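Local coordinates for protein pectinesterase A (Erwinia chrysanthemi, PDB 2NTP) that hydrolyses the methyl esters of pectin's galacturonate chain, releasing methanol, in the first step of the maceration and soft-rotting of plant tissue, at residues 22-27 with 35-40; 204-209 with 278-283. All blocks are in the same frame, centred on the assembly; numbering follows the deposited sequence.

Contact 1: 22-27 with 35-40; sequences ADAIAS and FVILIK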
# COMPACT_ATOMS: atom_id res chain seq x y z
N ALA A 22 -6.02 -4.24 19.94
CA ALA A 22 -5.47 -5.59 20.08
C ALA A 22 -6.27 -6.46 21.06
O ALA A 22 -6.52 -7.64 20.78
CB ALA A 22 -4.01 -5.53 20.51
N ASP A 23 -6.67 -5.87 22.18
CA ASP A 23 -7.48 -6.58 23.18
C ASP A 23 -8.87 -6.94 22.64
O ASP A 23 -9.34 -8.05 22.86
CB ASP A 23 -7.60 -5.77 24.48
CG ASP A 23 -6.29 -5.72 25.26
OD1 ASP A 23 -5.38 -6.53 24.99
OD2 ASP A 23 -6.18 -4.86 26.16
N ALA A 24 -9.49 -6.00 21.93
CA ALA A 24 -10.81 -6.23 21.32
C ALA A 24 -10.77 -7.34 20.28
O ALA A 24 -11.65 -8.21 20.24
CB ALA A 24 -11.36 -4.94 20.71
N ILE A 25 -9.73 -7.33 19.45
CA ILE A 25 -9.53 -8.37 18.43
C ILE A 25 -9.29 -9.75 19.06
O ILE A 25 -9.86 -10.75 18.63
CB ILE A 25 -8.36 -8.03 17.48
CG1 ILE A 25 -8.69 -6.78 16.66
CG2 ILE A 25 -8.06 -9.21 16.55
CD1 ILE A 25 -7.52 -6.20 15.90
N ALA A 26 -8.45 -9.78 20.09
CA ALA A 26 -8.16 -11.01 20.81
C ALA A 26 -9.40 -11.59 21.49
O ALA A 26 -9.54 -12.82 21.59
CB ALA A 26 -7.05 -10.77 21.83
N SER A 27 -10.30 -10.72 21.94
CA SER A 27 -11.54 -11.10 22.62
C SER A 27 -12.49 -11.95 21.77
O SER A 27 -13.37 -12.64 22.30
CB SER A 27 -12.28 -9.86 23.12
OG SER A 27 -13.09 -9.30 22.11
N PHE A 35 -17.07 -10.88 13.12
CA PHE A 35 -16.79 -10.15 14.36
C PHE A 35 -16.48 -8.71 14.00
O PHE A 35 -15.53 -8.43 13.27
CB PHE A 35 -15.61 -10.79 15.10
CG PHE A 35 -15.49 -10.36 16.54
CD1 PHE A 35 -16.25 -10.99 17.52
CD2 PHE A 35 -14.62 -9.34 16.91
CE1 PHE A 35 -16.15 -10.61 18.86
CE2 PHE A 35 -14.51 -8.95 18.25
CZ PHE A 35 -15.28 -9.58 19.22
N VAL A 36 -17.30 -7.80 14.52
CA VAL A 36 -17.26 -6.38 14.14
C VAL A 36 -16.89 -5.52 15.34
O VAL A 36 -17.55 -5.57 16.38
CB VAL A 36 -18.61 -5.92 13.54
CG1 VAL A 36 -18.49 -4.52 12.93
CG2 VAL A 36 -19.11 -6.92 12.50
N ILE A 37 -15.84 -4.72 15.18
CA ILE A 37 -15.33 -3.87 16.25
C ILE A 37 -15.46 -2.39 15.88
O ILE A 37 -14.97 -1.95 14.84
CB ILE A 37 -13.86 -4.20 16.58
CG1 ILE A 37 -13.72 -5.68 16.94
CG2 ILE A 37 -13.34 -3.30 17.72
CD1 ILE A 37 -12.28 -6.20 16.96
N LEU A 38 -16.14 -1.63 16.74
CA LEU A 38 -16.21 -0.19 16.59
C LEU A 38 -15.04 0.42 17.33
O LEU A 38 -14.78 0.09 18.48
CB LEU A 38 -17.54 0.38 17.12
CG LEU A 38 -17.73 1.91 17.09
CD1 LEU A 38 -17.81 2.46 15.67
CD2 LEU A 38 -18.97 2.31 17.90
N ILE A 39 -14.31 1.30 16.64
CA ILE A 39 -13.19 2.01 17.24
C ILE A 39 -13.52 3.50 17.32
O ILE A 39 -13.57 4.19 16.30
CB ILE A 39 -11.88 1.78 16.43
CG1 ILE A 39 -11.57 0.29 16.31
CG2 ILE A 39 -10.71 2.52 17.08
CD1 ILE A 39 -10.52 -0.06 15.24
N LYS A 40 -13.76 4.00 18.53
CA LYS A 40 -14.06 5.42 18.73
C LYS A 40 -12.83 6.29 18.47
O LYS A 40 -11.70 5.80 18.57
CB LYS A 40 -14.61 5.67 20.14
CG LYS A 40 -15.95 5.00 20.43
CD LYS A 40 -17.11 5.78 19.80
CE LYS A 40 -18.44 5.38 20.41
NZ LYS A 40 -18.60 5.92 21.80
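Ile37 reaches from strand 35-39 toward the helix with both of its branches and overlaps Ala24 and Ile25, the largest share of this interface. Its CG2 methyl lies 3.9 Å from Ala24 CB. The longer branch carries CD1 further, to 3.6 Å from Ile25 CG1, and also rests it on the backbone where Ala24 passes into Ile25. With CG1 turned anti to the carbonyl carbon (chi1 -56°) and CG2 anti to the backbone N, CG2 turns to Ala24, while CD1 reaches Ile25 and also grazes Ala24. The two isoleucine side chains meet at about a right angle, although the CB of Ile25 points off the strand; it is the CG1 methylene that makes the contact.

Two residues earlier on the strand, Phe35 serves the C-terminal end of the helical segment. Its CE2 comes within 3.6 Å of Ala24 O, and its CZ stands at the same separation from Ser27 OG, both oxygens approaching the ring obliquely, while Ile37 CD1 lies in plane at the ring edge. Those oxygens are joined by a hydrogen bond: Ser27 OG donates to Ala24 O at 2.6 Å, tilted 23° from the carbonyl plane.

The pairing belongs to a beta-alpha-beta unit of strand 6-8, helix 21-26 and strand 35-39, in which the helix and strand segments run nearly antiparallel (162°) with axes 9.5 Å apart. Val8 of the first strand touches both Ala24 and Ile37, and Leu55 of strand 55-59, the neighbour of 35-39 in the sheet, touches Ile25, Phe35 and Ile37. No hydrogen bond passes between the two segments; they meet through aliphatic packing and an aromatic ring set against two oxygens, and the serine hydroxyl beside that ring has its proton committed to the helix's own carbonyl.

Contact 2: 204-209 with 278-283; sequences SGYLTA and GWDKMS. With ADA (alpha-D-galactopyranuronic acid), chain C.
This is a water-bridged, substrate-linked contact in the binding cleft of a right-handed parallel beta-helix, the fold of the pectinesterase family. It joins strand 205-210, where the chain turns a corner at Leu207, to the connection between strands 276-278 and 282-285. The segments share no direct hydrogen bond. Their closest meeting is Tyr206 CE2 with Asp280 OD2, at 3.7 Å, where the carboxylate oxygen lies at the edge of the phenol ring and near its plane. The carboxylate itself is turned 71° from that ring.

Tyr206 is a substrate-binding residue, and its CG sits anti to the carbonyl carbon (chi1 -42°), with the phenol extended toward the sugar. Its OH is hydrogen-bonded to O3 of a galacturonic acid unit at 2.9 Å, either group being able to donate. Tyr206 OH is also hydrogen-bonded to a water O at 2.6 Å. That water O donates to Asp280 OD2 at 2.8 Å, completing the bridge and making the aspartate a second-shell residue behind the phenol. Asp280 OD2 is also hydrogen-bonded to Tyr277 OH. Around the tyrosine stand Arg243, another substrate-binding residue, and the nucleophile Asp175, so the contact borders the catalytic centre; Met282, also in the glycan pocket, touches Asp175 as well.

Past the corner at Leu207, Thr208 OG1, which is hydrogen-bonded to Leu241 O, lies 4.5 Å from Trp279 CZ3, at the indole edge. The second carboxylate oxygen of Asp280, OD1, turns back on its own segment: Lys281 N donates to the anti lone pair of Asp280 OD1 over 2.7 Å, with an N-H...O angle of 145°.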
# COMPACT_ATOMS: atom_id res chain seq x y z
N SER A 204 11.66 12.02 -7.16
CA SER A 204 11.17 12.00 -5.78
C SER A 204 10.52 10.67 -5.38
O SER A 204 10.59 10.27 -4.22
CB SER A 204 10.20 13.16 -5.53
OG SER A 204 10.89 14.37 -5.29
N GLY A 205 9.88 9.99 -6.33
CA GLY A 205 9.28 8.69 -6.00
C GLY A 205 8.53 8.02 -7.12
O GLY A 205 8.60 8.44 -8.28
N TYR A 206 7.83 6.95 -6.76
CA TYR A 206 7.08 6.11 -7.70
C TYR A 206 5.81 5.66 -6.99
O TYR A 206 5.87 5.14 -5.87
CB TYR A 206 7.90 4.88 -8.14
CG TYR A 206 9.35 5.20 -8.41
CD1 TYR A 206 10.29 5.17 -7.38
CD2 TYR A 206 9.79 5.59 -9.68
CE1 TYR A 206 11.62 5.49 -7.61
CE2 TYR A 206 11.13 5.92 -9.92
CZ TYR A 206 12.04 5.86 -8.87
OH TYR A 206 13.36 6.18 -9.06
N LEU A 207 4.67 5.85 -7.63
CA LEU A 207 3.39 5.48 -7.01
C LEU A 207 3.31 3.99 -6.77
O LEU A 207 2.87 3.54 -5.72
CB LEU A 207 2.21 5.90 -7.89
CG LEU A 207 1.67 7.32 -7.73
CD1 LEU A 207 2.69 8.38 -8.10
CD2 LEU A 207 0.41 7.48 -8.58
N THR A 208 3.74 3.21 -7.76
CA THR A 208 3.59 1.76 -7.69
C THR A 208 4.88 1.02 -8.00
O THR A 208 5.72 1.51 -8.75
CB THR A 208 2.47 1.24 -8.62
OG1 THR A 208 2.85 1.40 -9.99
CG2 THR A 208 1.15 1.98 -8.35
N ALA A 209 5.01 -0.16 -7.42
CA ALA A 209 6.09 -1.08 -7.75
C ALA A 209 5.51 -2.49 -7.73
O ALA A 209 5.69 -3.23 -6.76
CB ALA A 209 7.26 -0.94 -6.78
N GLY A 278 5.67 9.82 -16.12
CA GLY A 278 5.46 8.56 -16.84
C GLY A 278 5.94 7.37 -16.03
O GLY A 278 5.87 7.38 -14.80
N TRP A 279 6.42 6.34 -16.72
CA TRP A 279 6.88 5.11 -16.07
C TRP A 279 8.40 5.12 -15.92
O TRP A 279 9.08 5.99 -16.47
CB TRP A 279 6.44 3.89 -16.90
CG TRP A 279 4.96 3.81 -17.16
CD1 TRP A 279 4.31 4.18 -18.30
CD2 TRP A 279 3.96 3.32 -16.26
NE1 TRP A 279 2.96 3.95 -18.17
CE2 TRP A 279 2.71 3.43 -16.93
CE3 TRP A 279 3.98 2.80 -14.96
CZ2 TRP A 279 1.50 3.03 -16.33
CZ3 TRP A 279 2.79 2.40 -14.37
CH2 TRP A 279 1.56 2.52 -15.06
N ASP A 280 8.94 4.16 -15.17
CA ASP A 280 10.39 4.09 -14.98
C ASP A 280 10.90 2.65 -14.88
O ASP A 280 10.10 1.70 -14.78
CB ASP A 280 10.82 4.89 -13.75
CG ASP A 280 12.15 5.63 -13.95
OD1 ASP A 280 13.05 5.11 -14.65
OD2 ASP A 280 12.29 6.73 -13.39
N LYS A 281 12.22 2.51 -14.92
CA LYS A 281 12.89 1.22 -14.73
C LYS A 281 13.26 1.01 -13.26
O LYS A 281 13.17 1.92 -12.44
CB LYS A 281 14.15 1.15 -15.61
CG LYS A 281 15.20 2.22 -15.31
CD LYS A 281 16.35 2.19 -16.32
CE LYS A 281 17.44 3.18 -15.92
NZ LYS A 281 18.39 3.44 -17.03
N MET A 282 13.68 -0.22 -12.95
CA MET A 282 14.11 -0.57 -11.60
C MET A 282 15.18 -1.64 -11.67
O MET A 282 15.13 -2.51 -12.54
CB MET A 282 12.93 -1.06 -10.76
CG MET A 282 13.22 -1.18 -9.27
SD MET A 282 11.77 -1.71 -8.35
CE MET A 282 12.41 -1.68 -6.68
N SER A 283 16.13 -1.58 -10.75
CA SER A 283 17.25 -2.52 -10.74
C SER A 283 17.13 -3.56 -9.64
O SER A 283 16.52 -3.32 -8.59
CB SER A 283 18.58 -1.77 -10.60
OG SER A 283 18.76 -1.32 -9.27
C1 ADA C . 19.13 6.28 -6.30
C2 ADA C . 17.98 5.54 -6.99
C3 ADA C . 16.66 6.29 -6.79
C4 ADA C . 16.40 6.53 -5.30
C5 ADA C . 17.60 7.22 -4.64
C6 ADA C . 17.39 7.33 -3.15
O1 ADA C . 19.42 7.52 -6.97
O2 ADA C . 18.25 5.37 -8.38
O3 ADA C . 15.57 5.55 -7.37
O4 ADA C . 16.09 5.29 -4.65
O5 ADA C . 18.83 6.52 -4.91
O6B ADA C . 17.83 6.42 -2.41
O6A ADA C . 16.77 8.32 -2.70
O HOH W 1 14.31 6.49 -11.49

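In the fold
The two contacts follow one another, both segments of contact 1 preceding those of contact 2 in the chain, and they lie on opposite sides of the molecule's centre. Their own centres are 37 Å apart and their nearest atoms about 25 Å. What they share is the parallel beta-helix. Contact 1 packs a helix over strand 35-39, next to the outermost strand 6-8 of the ten-strand sheet, far from the substrate-binding and catalytic residues. Contact 2 joins strand 205-210, in a four-strand parallel sheet, to the loop leading into strand 282-285, beside the glycan. One elongated scaffold thus carries apolar packing near its N-terminal end and substrate recognition further along.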